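Side-chain contacts in Mll7089 protein (Mesorhizobium loti, PDB 2OZ8), which has no established function but belongs to the mandelate racemase family of the enolase superfamily and may act as a magnesium-dependent hydro-lyase: residues Phe15-Val20 / Val26-Val31; Leu260-His265 / Ala287-Pro292; Thr277-Ile282 / Val308-Val313; Asn297-Ala302 / Asp324-Gln329. All coordinates share one frame; numbering follows the deposited sequence.

Contact 1 of 4, residues Phe15-Val20 / Val26-Val31; sequences FARDRV and VRADDV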
loop_
_atom_site.group_PDB
_atom_site.type_symbol
_atom_site.label_atom_id
_atom_site.label_comp_id
_atom_site.label_asym_id
_atom_site.label_seq_id
_atom_site.Cartn_x
_atom_site.Cartn_y
_atom_site.Cartn_z
ATOM N N PHE A 15 37.875 -35.077 -2.580
ATOM C CA PHE A 15 39.199 -34.857 -2.003
ATOM C C PHE A 15 39.217 -33.915 -0.805
ATOM O O PHE A 15 38.321 -33.105 -0.644
ATOM C CB PHE A 15 40.166 -34.372 -3.068
ATOM C CG PHE A 15 39.724 -33.114 -3.815
ATOM C CD1 PHE A 15 40.232 -31.846 -3.454
ATOM C CD2 PHE A 15 38.871 -33.195 -4.934
ATOM C CE1 PHE A 15 39.929 -30.671 -4.212
ATOM C CE2 PHE A 15 38.513 -32.038 -5.681
ATOM C CZ PHE A 15 39.058 -30.765 -5.308
ATOM N N ALA A 16 40.257 -34.042 0.023
ATOM C CA ALA A 16 40.492 -33.171 1.184
ATOM C C ALA A 16 40.893 -31.782 0.737
ATOM O O ALA A 16 41.558 -31.613 -0.312
ATOM C CB ALA A 16 41.584 -33.756 2.112
ATOM N N ARG A 17 40.468 -30.796 1.531
ATOM C CA ARG A 17 40.882 -29.403 1.351
ATOM C C ARG A 17 42.202 -29.161 2.065
ATOM O O ARG A 17 42.577 -29.924 2.942
ATOM C CB ARG A 17 39.816 -28.450 1.903
ATOM C CG ARG A 17 38.588 -28.357 1.016
ATOM C CD ARG A 17 37.512 -27.477 1.664
ATOM N NE ARG A 17 36.265 -27.512 0.906
ATOM C CZ ARG A 17 35.953 -26.652 -0.055
ATOM N NH1 ARG A 17 36.795 -25.679 -0.407
ATOM N NH2 ARG A 17 34.793 -26.766 -0.677
ATOM N N ASP A 18 42.878 -28.081 1.688
ATOM C CA ASP A 18 44.080 -27.627 2.377
ATOM C C ASP A 18 43.850 -26.864 3.701
ATOM O O ASP A 18 44.779 -26.712 4.482
ATOM C CB ASP A 18 44.979 -26.827 1.422
ATOM C CG ASP A 18 44.357 -25.507 0.958
ATOM O OD1 ASP A 18 43.093 -25.385 0.781
ATOM O OD2 ASP A 18 45.184 -24.568 0.763
ATOM N N ARG A 19 42.622 -26.417 3.953
ATOM C CA ARG A 19 42.245 -25.726 5.186
ATOM C C ARG A 19 40.765 -25.994 5.406
ATOM O O ARG A 19 40.058 -26.356 4.459
ATOM C CB ARG A 19 42.459 -24.212 5.032
ATOM C CG ARG A 19 41.417 -23.512 4.168
ATOM C CD ARG A 19 41.701 -22.032 3.900
ATOM N NE ARG A 19 41.700 -21.788 2.454
ATOM C CZ ARG A 19 40.902 -20.996 1.760
ATOM N NH1 ARG A 19 39.987 -20.209 2.285
ATOM N NH2 ARG A 19 41.097 -20.951 0.479
ATOM N N VAL A 20 40.282 -25.780 6.625
ATOM C CA VAL A 20 38.836 -25.779 6.858
ATOM C C VAL A 20 38.229 -24.500 6.297
ATOM O O VAL A 20 38.794 -23.393 6.502
ATOM C CB VAL A 20 38.452 -25.936 8.379
ATOM C CG1 VAL A 20 36.924 -25.973 8.562
ATOM C CG2 VAL A 20 39.009 -27.237 8.936
ATOM N N VAL A 26 28.097 -23.309 8.751
ATOM C CA VAL A 26 28.597 -24.478 8.039
ATOM C C VAL A 26 30.127 -24.621 8.119
ATOM O O VAL A 26 30.861 -23.620 8.205
ATOM C CB VAL A 26 28.087 -24.362 6.549
ATOM C CG1 VAL A 26 29.087 -24.824 5.536
ATOM C CG2 VAL A 26 26.705 -25.021 6.364
ATOM N N ARG A 27 30.597 -25.864 8.090
ATOM C CA ARG A 27 32.038 -26.221 8.137
ATOM C C ARG A 27 32.276 -27.304 7.061
ATOM O O ARG A 27 31.419 -28.182 6.856
ATOM C CB ARG A 27 32.397 -26.754 9.544
ATOM C CG ARG A 27 33.899 -26.943 9.863
ATOM C CD ARG A 27 34.249 -27.238 11.386
ATOM N NE ARG A 27 35.660 -27.645 11.553
ATOM C CZ ARG A 27 36.482 -27.287 12.557
ATOM N NH1 ARG A 27 36.088 -26.491 13.557
ATOM N NH2 ARG A 27 37.738 -27.733 12.557
ATOM N N ALA A 28 33.398 -27.222 6.355
ATOM C CA ALA A 28 33.784 -28.246 5.374
ATOM C C ALA A 28 35.277 -28.337 5.229
ATOM O O ALA A 28 35.928 -27.317 5.028
ATOM C CB ALA A 28 33.160 -27.984 3.991
ATOM N N ASP A 29 35.808 -29.562 5.317
ATOM C CA ASP A 29 37.218 -29.827 5.008
ATOM C C ASP A 29 37.467 -30.728 3.767
ATOM O O ASP A 29 38.606 -31.150 3.505
ATOM C CB ASP A 29 37.915 -30.370 6.236
ATOM C CG ASP A 29 37.290 -31.629 6.752
ATOM O OD1 ASP A 29 36.400 -32.197 6.107
ATOM O OD2 ASP A 29 37.685 -32.064 7.842
ATOM N N ASP A 30 36.410 -31.003 2.995
ATOM C CA ASP A 30 36.527 -31.798 1.757
ATOM C C ASP A 30 35.769 -31.108 0.621
ATOM O O ASP A 30 35.077 -30.147 0.833
ATOM C CB ASP A 30 35.982 -33.217 1.959
ATOM C CG ASP A 30 34.502 -33.224 2.391
ATOM O OD1 ASP A 30 33.858 -32.154 2.345
ATOM O OD2 ASP A 30 33.974 -34.275 2.805
ATOM N N VAL A 31 35.943 -31.618 -0.588
ATOM C CA VAL A 31 35.345 -31.085 -1.783
ATOM C C VAL A 31 34.692 -32.255 -2.491
ATOM O O VAL A 31 35.307 -33.301 -2.661
ATOM C CB VAL A 31 36.395 -30.531 -2.685
ATOM C CG1 VAL A 31 35.754 -29.913 -3.915
ATOM C CG2 VAL A 31 37.249 -29.519 -1.937
#
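Phe15 and Val31 pair through their backbones and again through their side chains. Two hydrogen bonds make them a hydrogen-bonded antiparallel pair, Phe15 N to Val31 O at 3.1 Å and Val31 N to Phe15 O at 2.8 Å. A third backbone bond, Arg17 N to Asp29 O at 2.7 Å, follows where the second strand turns a corner. These bonds join strands 5-17 and 27-40 in the antiparallel sheet of the N-terminal capping domain, as in other enolase-superfamily members.

The apolar contacts centre on Val31. Its CB makes a CH-pi contact 3.8 Å from the centroid of the Phe15 ring, only 14° off the normal. With CG of Phe15 held between the backbone N and the carbonyl carbon (chi1 56°), the ring folds over the neighbouring strand. Val31 CG2 turns instead to Arg17, 3.4 Å from its CG, and lies over one face of the guanidinium, displaced toward its rim. Further along, Val20 CG1 meets Arg27 CG at 3.4 Å.

The polar side-chain contact is Arg17 NE to Asp30 O, 2.9 Å, with the donor 60° out of the carbonyl plane. Gln321 takes a hydrogen bond from Arg17 NH1, and Asp29 OD1 forms a salt bridge with Arg366. Arg17 thus grips two successive main-chain carbonyls, those of Asp29 and Asp30, so its hold across the hairpin does not depend on a carboxylate of the facing strand.

Contact 2 of 4, residues Leu260-His265 / Ala287-Pro292; sequences LLLEAH and AELGIP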
loop_
_atom_site.group_PDB
_atom_site.type_symbol
_atom_site.label_atom_id
_atom_site.label_comp_id
_atom_site.label_asym_id
_atom_site.label_seq_id
_atom_site.Cartn_x
_atom_site.Cartn_y
_atom_site.Cartn_z
ATOM N N LEU A 260 12.090 -11.967 -6.995
ATOM C CA LEU A 260 11.175 -11.554 -5.936
ATOM C C LEU A 260 11.850 -10.619 -4.926
ATOM O O LEU A 260 11.224 -9.664 -4.413
ATOM C CB LEU A 260 10.568 -12.774 -5.240
ATOM C CG LEU A 260 9.462 -13.512 -6.012
ATOM C CD1 LEU A 260 9.284 -14.943 -5.416
ATOM C CD2 LEU A 260 8.159 -12.710 -5.987
ATOM N N LEU A 261 13.134 -10.881 -4.678
ATOM C CA LEU A 261 13.932 -10.047 -3.803
ATOM C C LEU A 261 14.015 -8.632 -4.354
ATOM O O LEU A 261 13.892 -7.647 -3.620
ATOM C CB LEU A 261 15.320 -10.638 -3.649
ATOM C CG LEU A 261 16.188 -10.010 -2.549
ATOM C CD1 LEU A 261 15.725 -10.427 -1.126
ATOM C CD2 LEU A 261 17.634 -10.373 -2.812
ATOM N N LEU A 262 14.208 -8.539 -5.671
ATOM C CA LEU A 262 14.233 -7.241 -6.346
ATOM C C LEU A 262 12.906 -6.504 -6.238
ATOM O O LEU A 262 12.881 -5.320 -5.948
ATOM C CB LEU A 262 14.707 -7.388 -7.799
ATOM C CG LEU A 262 16.179 -7.857 -7.951
ATOM C CD1 LEU A 262 16.578 -7.997 -9.408
ATOM C CD2 LEU A 262 17.177 -6.920 -7.207
ATOM N N GLU A 263 11.796 -7.211 -6.419
ATOM C CA GLU A 263 10.495 -6.581 -6.334
ATOM C C GLU A 263 10.205 -6.019 -4.940
ATOM O O GLU A 263 9.500 -5.046 -4.790
ATOM C CB GLU A 263 9.434 -7.576 -6.764
ATOM C CG GLU A 263 9.523 -7.824 -8.230
ATOM C CD GLU A 263 8.674 -8.969 -8.751
ATOM O OE1 GLU A 263 7.696 -9.381 -8.075
ATOM O OE2 GLU A 263 8.991 -9.415 -9.881
ATOM N N ALA A 264 10.789 -6.638 -3.930
ATOM C CA ALA A 264 10.633 -6.241 -2.568
ATOM C C ALA A 264 11.577 -5.101 -2.179
ATOM O O ALA A 264 11.509 -4.650 -1.031
ATOM C CB ALA A 264 10.863 -7.473 -1.645
ATOM N N HIS A 265 12.443 -4.637 -3.082
ATOM C CA HIS A 265 13.384 -3.528 -2.789
ATOM C C HIS A 265 14.327 -3.805 -1.619
ATOM O O HIS A 265 14.668 -2.902 -0.872
ATOM C CB HIS A 265 12.642 -2.211 -2.567
ATOM C CG HIS A 265 11.661 -1.902 -3.652
ATOM N ND1 HIS A 265 12.050 -1.528 -4.928
ATOM C CD2 HIS A 265 10.308 -1.960 -3.667
ATOM C CE1 HIS A 265 10.974 -1.373 -5.676
ATOM N NE2 HIS A 265 9.906 -1.605 -4.927
ATOM N N ALA A 287 19.996 -4.298 -14.333
ATOM C CA ALA A 287 20.536 -3.119 -15.059
ATOM C C ALA A 287 19.414 -2.129 -15.303
ATOM O O ALA A 287 19.655 -0.931 -15.252
ATOM C CB ALA A 287 21.187 -3.511 -16.394
ATOM N N GLU A 288 18.206 -2.654 -15.572
ATOM C CA GLU A 288 17.012 -1.857 -15.831
ATOM C C GLU A 288 16.498 -1.165 -14.547
ATOM O O GLU A 288 15.896 -0.091 -14.588
ATOM C CB GLU A 288 15.876 -2.755 -16.362
ATOM C CG GLU A 288 16.094 -3.383 -17.711
ATOM C CD GLU A 288 16.086 -2.386 -18.891
ATOM O OE1 GLU A 288 15.066 -2.340 -19.631
ATOM O OE2 GLU A 288 17.104 -1.674 -19.108
ATOM N N LEU A 289 16.720 -1.838 -13.420
ATOM C CA LEU A 289 16.258 -1.430 -12.153
ATOM C C LEU A 289 17.253 -0.502 -11.452
ATOM O O LEU A 289 16.852 0.262 -10.574
ATOM C CB LEU A 289 15.994 -2.646 -11.293
ATOM C CG LEU A 289 14.813 -3.517 -11.682
ATOM C CD1 LEU A 289 14.445 -4.455 -10.534
ATOM C CD2 LEU A 289 13.652 -2.655 -12.070
ATOM N N GLY A 290 18.512 -0.525 -11.878
ATOM C CA GLY A 290 19.554 0.318 -11.315
ATOM C C GLY A 290 20.212 -0.311 -10.107
ATOM O O GLY A 290 20.807 0.405 -9.276
ATOM N N ILE A 291 20.083 -1.633 -9.986
ATOM C CA ILE A 291 20.693 -2.435 -8.899
ATOM C C ILE A 291 22.036 -3.015 -9.384
ATOM O O ILE A 291 22.096 -3.666 -10.451
ATOM C CB ILE A 291 19.767 -3.627 -8.508
ATOM C CG1 ILE A 291 18.354 -3.135 -8.138
ATOM C CG2 ILE A 291 20.362 -4.463 -7.358
ATOM C CD1 ILE A 291 18.346 -2.025 -7.018
ATOM N N PRO A 292 23.118 -2.781 -8.638
ATOM C CA PRO A 292 24.377 -3.462 -8.992
ATOM C C PRO A 292 24.396 -4.934 -8.575
ATOM O O PRO A 292 23.590 -5.343 -7.769
ATOM C CB PRO A 292 25.426 -2.677 -8.180
ATOM C CG PRO A 292 24.657 -2.125 -6.987
ATOM C CD PRO A 292 23.250 -1.899 -7.474
#
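Two consecutive outer helices of the enolase-type beta/alpha barrel meet where Leu262, in the last turn of helix 255-263, faces Leu289 and Ile291 at the exit of helix 276-289. Between these helices the chain runs through barrel strand 269-272, and beyond Ile291 it enters strand 293-295, making the contact part of the repeating beta-alpha-beta packing around the barrel.

Both helices end nearby. His265 closes the first with a Schellman motif, its N bonded back to Leu262 O at 3.0 Å. Gly290 ends the second with a positive phi of 87°, a conformation glycine adopts easily, and the chain then bends so that Ile291 follows Leu289 toward the same neighbour.

No hydrogen bond crosses the gap; the meeting is wholly apolar and small in area. Leu262 works at two levels of its side chain. Its base is used first: CB lies 4.0 Å from Leu289 CD1. The CD2 methyl serves Ile291, and the two side chains run past each other in opposite directions. The other methyl, CD1, packs on Ile282 farther back along the second helix. On the outside, Leu289 also rests on Arg259 of a second subunit, bringing the helix end to a subunit interface. Ile291 has CG2 anti to its backbone N (chi1 to CG1 -55°), and Leu262 CD2 rests against both CG2 at 4.0 Å and CG1 at 4.1 Å.

Contact 3 of 4, residues Thr277-Ile282 / Val308-Val313; sequences TDVMRI and VALPEV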
loop_
_atom_site.group_PDB
_atom_site.type_symbol
_atom_site.label_atom_id
_atom_site.label_comp_id
_atom_site.label_asym_id
_atom_site.label_seq_id
_atom_site.Cartn_x
_atom_site.Cartn_y
_atom_site.Cartn_z
ATOM N N THR A 277 22.951 -18.667 -17.702
ATOM C CA THR A 277 21.736 -18.140 -18.293
ATOM C C THR A 277 20.870 -17.365 -17.292
ATOM O O THR A 277 20.359 -16.294 -17.628
ATOM C CB THR A 277 20.848 -19.271 -18.919
ATOM O OG1 THR A 277 21.643 -20.112 -19.779
ATOM C CG2 THR A 277 19.651 -18.656 -19.712
ATOM N N ASP A 278 20.696 -17.882 -16.080
ATOM C CA ASP A 278 19.935 -17.138 -15.052
ATOM C C ASP A 278 20.583 -15.783 -14.744
ATOM O O ASP A 278 19.868 -14.793 -14.571
ATOM C CB ASP A 278 19.794 -17.894 -13.735
ATOM C CG ASP A 278 19.235 -19.289 -13.891
ATOM O OD1 ASP A 278 18.771 -19.648 -14.994
ATOM O OD2 ASP A 278 19.262 -20.047 -12.879
ATOM N N VAL A 279 21.931 -15.765 -14.667
ATOM C CA VAL A 279 22.717 -14.559 -14.345
ATOM C C VAL A 279 22.611 -13.481 -15.385
ATOM O O VAL A 279 22.466 -12.292 -15.038
ATOM C CB VAL A 279 24.199 -14.890 -14.077
ATOM C CG1 VAL A 279 25.036 -13.635 -13.961
ATOM C CG2 VAL A 279 24.317 -15.709 -12.789
ATOM N N MET A 280 22.677 -13.854 -16.659
ATOM C CA MET A 280 22.466 -12.845 -17.705
ATOM C C MET A 280 21.020 -12.334 -17.755
ATOM O O MET A 280 20.762 -11.171 -18.081
ATOM C CB MET A 280 22.952 -13.322 -19.067
ATOM C CG MET A 280 24.460 -13.673 -19.087
ATOM S SD MET A 280 25.660 -12.351 -18.711
ATOM C CE MET A 280 25.224 -11.256 -20.067
ATOM N N ARG A 281 20.068 -13.170 -17.388
ATOM C CA ARG A 281 18.697 -12.702 -17.340
ATOM C C ARG A 281 18.478 -11.760 -16.124
ATOM O O ARG A 281 17.874 -10.676 -16.277
ATOM C CB ARG A 281 17.721 -13.888 -17.305
ATOM C CG ARG A 281 17.572 -14.517 -18.634
ATOM C CD ARG A 281 16.806 -15.828 -18.612
ATOM N NE ARG A 281 16.733 -16.317 -19.984
ATOM C CZ ARG A 281 16.248 -17.495 -20.374
ATOM N NH1 ARG A 281 15.755 -18.371 -19.491
ATOM N NH2 ARG A 281 16.264 -17.788 -21.682
ATOM N N ILE A 282 18.942 -12.175 -14.936
ATOM C CA ILE A 282 18.795 -11.330 -13.757
ATOM C C ILE A 282 19.665 -10.082 -13.883
ATOM O O ILE A 282 19.313 -9.017 -13.372
ATOM C CB ILE A 282 19.042 -12.073 -12.392
ATOM C CG1 ILE A 282 18.319 -11.313 -11.284
ATOM C CG2 ILE A 282 20.505 -12.135 -12.023
ATOM C CD1 ILE A 282 16.805 -11.368 -11.375
ATOM N N VAL A 308 32.670 -9.777 -16.275
ATOM C CA VAL A 308 33.178 -8.759 -17.180
ATOM C C VAL A 308 32.105 -8.383 -18.178
ATOM O O VAL A 308 32.186 -7.302 -18.714
ATOM C CB VAL A 308 34.549 -9.119 -17.956
ATOM C CG1 VAL A 308 35.604 -9.739 -17.067
ATOM C CG2 VAL A 308 34.314 -9.991 -19.174
ATOM N N ALA A 309 31.107 -9.240 -18.455
ATOM C CA ALA A 309 30.147 -8.871 -19.499
ATOM C C ALA A 309 28.968 -7.999 -19.025
ATOM O O ALA A 309 28.403 -7.229 -19.803
ATOM C CB ALA A 309 29.668 -10.093 -20.297
ATOM N N LEU A 310 28.585 -8.120 -17.761
ATOM C CA LEU A 310 27.479 -7.274 -17.254
ATOM C C LEU A 310 28.052 -5.945 -16.838
ATOM O O LEU A 310 29.118 -5.903 -16.201
ATOM C CB LEU A 310 26.762 -7.932 -16.062
ATOM C CG LEU A 310 26.021 -9.231 -16.343
ATOM C CD1 LEU A 310 25.670 -9.912 -15.010
ATOM C CD2 LEU A 310 24.800 -8.957 -17.166
ATOM N N PRO A 311 27.372 -4.859 -17.190
ATOM C CA PRO A 311 27.938 -3.536 -16.831
ATOM C C PRO A 311 27.767 -3.155 -15.338
ATOM O O PRO A 311 28.554 -2.369 -14.822
ATOM C CB PRO A 311 27.161 -2.591 -17.751
ATOM C CG PRO A 311 25.744 -3.282 -17.842
ATOM C CD PRO A 311 26.084 -4.741 -17.917
ATOM N N GLU A 312 26.741 -3.703 -14.653
ATOM C CA GLU A 312 26.492 -3.386 -13.236
ATOM C C GLU A 312 27.320 -4.191 -12.249
ATOM O O GLU A 312 27.026 -4.154 -11.039
ATOM C CB GLU A 312 25.024 -3.572 -12.874
ATOM C CG GLU A 312 24.542 -4.956 -12.787
ATOM C CD GLU A 312 23.926 -5.426 -14.052
ATOM O OE1 GLU A 312 24.492 -5.189 -15.126
ATOM O OE2 GLU A 312 22.876 -6.055 -13.981
ATOM N N VAL A 313 28.326 -4.934 -12.761
ATOM C CA VAL A 313 29.180 -5.770 -11.900
ATOM C C VAL A 313 30.547 -5.147 -11.814
ATOM O O VAL A 313 31.176 -4.882 -12.850
ATOM C CB VAL A 313 29.345 -7.237 -12.422
ATOM C CG1 VAL A 313 30.279 -7.988 -11.527
ATOM C CG2 VAL A 313 28.015 -7.946 -12.567
#
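No aromatic ring enters the meeting of Val279 and Met280 with Leu310, and the flat group of the helix, the guanidinium of Arg281, is turned away from it. The guanidinium has Thr277 CG2 over the centre of one face, 3.6 Å above the plane, one helical turn back, while Arg281 NH2 is hydrogen-bonded to Arg86 O.

The contacts of Leu310 join helix 276-289 to the exit of helix 304-309 in the beta/alpha barrel. Leu310 brings its two methyl groups to different partners. CD1 goes to Val279, 3.9 Å from CG1, and also lies 4.0 Å from Val279 O. CD2 takes the thioether end of Met280, 3.7 Å from CE and 3.8 Å from SD, and Leu310 CG is 3.9 Å from the same sulfur. The methionine reaches it by bending: chi2 and chi3 are both -61°, curling the chain around so that sulfur and methyl pass obliquely across the leucine instead of running straight out from the helix.

Leu310 is the first residue to leave helical geometry and opens a type I beta turn that ends at Val313 and leads into strand 313-318. Val279 reaches inward as well, to Val272 on strand 269-272. On the outer side, Val87 of a second subunit packs against both Met280 and Leu310.

Contact 4 of 4, residues Asn297-Ala302 / Asp324-Gln329; sequences NTFLEA and DHLVEQ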
loop_
_atom_site.group_PDB
_atom_site.type_symbol
_atom_site.label_atom_id
_atom_site.label_comp_id
_atom_site.label_asym_id
_atom_site.label_seq_id
_atom_site.Cartn_x
_atom_site.Cartn_y
_atom_site.Cartn_z
ATOM N N ASN A 297 31.588 -16.839 -5.412
ATOM C CA ASN A 297 32.371 -17.996 -5.805
ATOM C C ASN A 297 31.670 -18.758 -6.894
ATOM O O ASN A 297 30.506 -19.104 -6.739
ATOM C CB ASN A 297 32.636 -18.923 -4.631
ATOM C CG ASN A 297 33.646 -18.356 -3.696
ATOM O OD1 ASN A 297 33.446 -18.341 -2.477
ATOM N ND2 ASN A 297 34.737 -17.846 -4.254
ATOM N N THR A 298 32.371 -18.931 -8.014
ATOM C CA THR A 298 31.993 -19.910 -9.007
ATOM C C THR A 298 33.118 -20.941 -9.073
ATOM O O THR A 298 34.291 -20.609 -8.880
ATOM C CB THR A 298 31.613 -19.259 -10.365
ATOM O OG1 THR A 298 32.695 -18.478 -10.921
ATOM C CG2 THR A 298 30.385 -18.334 -10.167
ATOM N N PHE A 299 32.770 -22.206 -9.264
ATOM C CA PHE A 299 33.792 -23.243 -9.366
ATOM C C PHE A 299 34.789 -22.920 -10.463
ATOM O O PHE A 299 34.420 -22.780 -11.605
ATOM C CB PHE A 299 33.198 -24.650 -9.545
ATOM C CG PHE A 299 34.125 -25.726 -9.090
ATOM C CD1 PHE A 299 34.024 -26.240 -7.807
ATOM C CD2 PHE A 299 35.160 -26.176 -9.914
ATOM C CE1 PHE A 299 34.908 -27.215 -7.363
ATOM C CE2 PHE A 299 36.044 -27.164 -9.484
ATOM C CZ PHE A 299 35.926 -27.677 -8.208
ATOM N N LEU A 300 36.051 -22.771 -10.067
ATOM C CA LEU A 300 37.158 -22.426 -10.941
ATOM C C LEU A 300 37.028 -21.106 -11.675
ATOM O O LEU A 300 37.682 -20.898 -12.688
ATOM C CB LEU A 300 37.523 -23.589 -11.910
ATOM C CG LEU A 300 38.381 -24.664 -11.242
ATOM C CD1 LEU A 300 38.649 -25.834 -12.174
ATOM C CD2 LEU A 300 39.682 -24.079 -10.721
ATOM N N GLU A 301 36.208 -20.211 -11.136
ATOM C CA GLU A 301 36.118 -18.805 -11.560
ATOM C C GLU A 301 35.553 -18.662 -12.974
ATOM O O GLU A 301 35.778 -17.666 -13.643
ATOM C CB GLU A 301 37.466 -18.070 -11.391
ATOM C CG GLU A 301 37.868 -17.765 -9.940
ATOM C CD GLU A 301 38.052 -19.021 -9.112
ATOM O OE1 GLU A 301 38.909 -19.867 -9.485
ATOM O OE2 GLU A 301 37.310 -19.194 -8.103
ATOM N N ALA A 302 34.801 -19.661 -13.409
ATOM C CA ALA A 302 34.000 -19.573 -14.617
ATOM C C ALA A 302 33.170 -18.257 -14.730
ATOM O O ALA A 302 33.030 -17.674 -15.836
ATOM C CB ALA A 302 33.084 -20.801 -14.703
ATOM N N ASP A 324 42.904 -25.856 -8.657
ATOM C CA ASP A 324 43.516 -25.562 -9.943
ATOM C C ASP A 324 44.056 -26.812 -10.650
ATOM O O ASP A 324 44.132 -26.859 -11.885
ATOM C CB ASP A 324 44.635 -24.515 -9.767
ATOM C CG ASP A 324 44.108 -23.113 -9.418
ATOM O OD1 ASP A 324 42.893 -22.915 -9.102
ATOM O OD2 ASP A 324 44.923 -22.181 -9.470
ATOM N N HIS A 325 44.440 -27.819 -9.871
ATOM C CA HIS A 325 45.015 -29.021 -10.416
ATOM C C HIS A 325 44.045 -29.755 -11.371
ATOM O O HIS A 325 44.466 -30.608 -12.206
ATOM C CB HIS A 325 45.462 -29.942 -9.282
ATOM C CG HIS A 325 44.333 -30.452 -8.459
ATOM N ND1 HIS A 325 43.631 -29.652 -7.578
ATOM C CD2 HIS A 325 43.771 -31.684 -8.388
ATOM C CE1 HIS A 325 42.687 -30.370 -7.002
ATOM N NE2 HIS A 325 42.750 -31.607 -7.475
ATOM N N LEU A 326 42.766 -29.419 -11.278
ATOM C CA LEU A 326 41.788 -30.096 -12.071
ATOM C C LEU A 326 41.754 -29.620 -13.524
ATOM O O LEU A 326 41.202 -30.323 -14.373
ATOM C CB LEU A 326 40.406 -30.002 -11.441
ATOM C CG LEU A 326 40.063 -30.612 -10.083
ATOM C CD1 LEU A 326 38.720 -30.059 -9.604
ATOM C CD2 LEU A 326 40.043 -32.133 -10.050
ATOM N N VAL A 327 42.329 -28.456 -13.825
ATOM C CA VAL A 327 42.235 -27.895 -15.178
ATOM C C VAL A 327 43.618 -27.543 -15.749
ATOM O O VAL A 327 44.587 -27.368 -14.986
ATOM C CB VAL A 327 41.365 -26.601 -15.212
ATOM C CG1 VAL A 327 39.836 -26.913 -15.191
ATOM C CG2 VAL A 327 41.810 -25.637 -14.101
ATOM N N GLU A 328 43.706 -27.396 -17.077
ATOM C CA GLU A 328 44.991 -27.110 -17.738
ATOM C C GLU A 328 45.484 -25.742 -17.387
ATOM O O GLU A 328 46.596 -25.624 -16.905
ATOM C CB GLU A 328 44.917 -27.297 -19.258
ATOM C CG GLU A 328 44.661 -28.752 -19.631
ATOM C CD GLU A 328 44.454 -29.012 -21.109
ATOM O OE1 GLU A 328 44.300 -28.045 -21.929
ATOM O OE2 GLU A 328 44.441 -30.231 -21.442
ATOM N N GLN A 329 44.675 -24.710 -17.631
ATOM C CA GLN A 329 44.987 -23.346 -17.173
ATOM C C GLN A 329 43.812 -22.633 -16.518
ATOM O O GLN A 329 42.810 -22.299 -17.174
ATOM C CB GLN A 329 45.595 -22.455 -18.276
ATOM C CG GLN A 329 45.032 -22.717 -19.598
ATOM C CD GLN A 329 45.888 -22.249 -20.745
ATOM O OE1 GLN A 329 46.571 -21.227 -20.667
ATOM N NE2 GLN A 329 45.832 -22.992 -21.839
HETATM O O HOH W 1 41.307 -20.566 -10.395
#
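One water joins Glu301 and Asp324, giving a hydrogen bond to each: 2.7 Å to Glu301 OE1 and 3.1 Å to Asp324 OD1. The two segments belong to loops of the enolase-type beta/alpha barrel that follow strands 293-295 and 313-318, the second starting with a 3-10 turn, on the end of the barrel where this superfamily has its active site. The other oxygen of Asp324, OD2, is held in a salt bridge by Arg377, so the carboxylate is fixed at both oxygens. The water, for its part, spends two protons on carboxylates that make no direct contact.

Apart from this polar link the contact is apolar. Leu300 and Glu301 both have positive phi, and at Leu300 (phi 60°) the turn presents the side chain to the opposite loop. Its two methyls part company there. CD2 passes Asp324 OD1 at 3.8 Å, whereas CD1 meets Val327 tip to tip, 3.4 Å from CG1 and 3.7 Å from CG2, a close fit between buried branches.

Phe299 lies next to it. Its ring stacks with that of Phe323 and also meets Phe49 on strand 45-52, part of the N-terminal sheet, which brings that sheet against the loop. With CG of Phe299 swung away from the backbone N (chi1 -156°), the ring reaches across at about a right angle to Leu326, whose CD1 sits in the ring plane at the edge, 3.9 Å from CZ and equally far from CE2.

From the N terminus, contact 1 comes first and closes a short hairpin of five intervening residues; it is complete before the others begin. The remaining three lie in the barrel and interlock. Contact 2 opens at 260-265, but contact 3 opens at 277-282 before contact 2 closes at 287-292, so these two cross; both use helix 276-289, and both touch the second subunit. Contact 4 starts at 297-302, inside the loop of contact 3, and ends beyond it, so they cross too, without touching. Contacts 2 and 4 are in series. Contacts 1 and 4, far apart in sequence, meet in space: His325 of contact 4 packs edge-to-face with Phe15 of contact 1, tying barrel to N-terminal sheet.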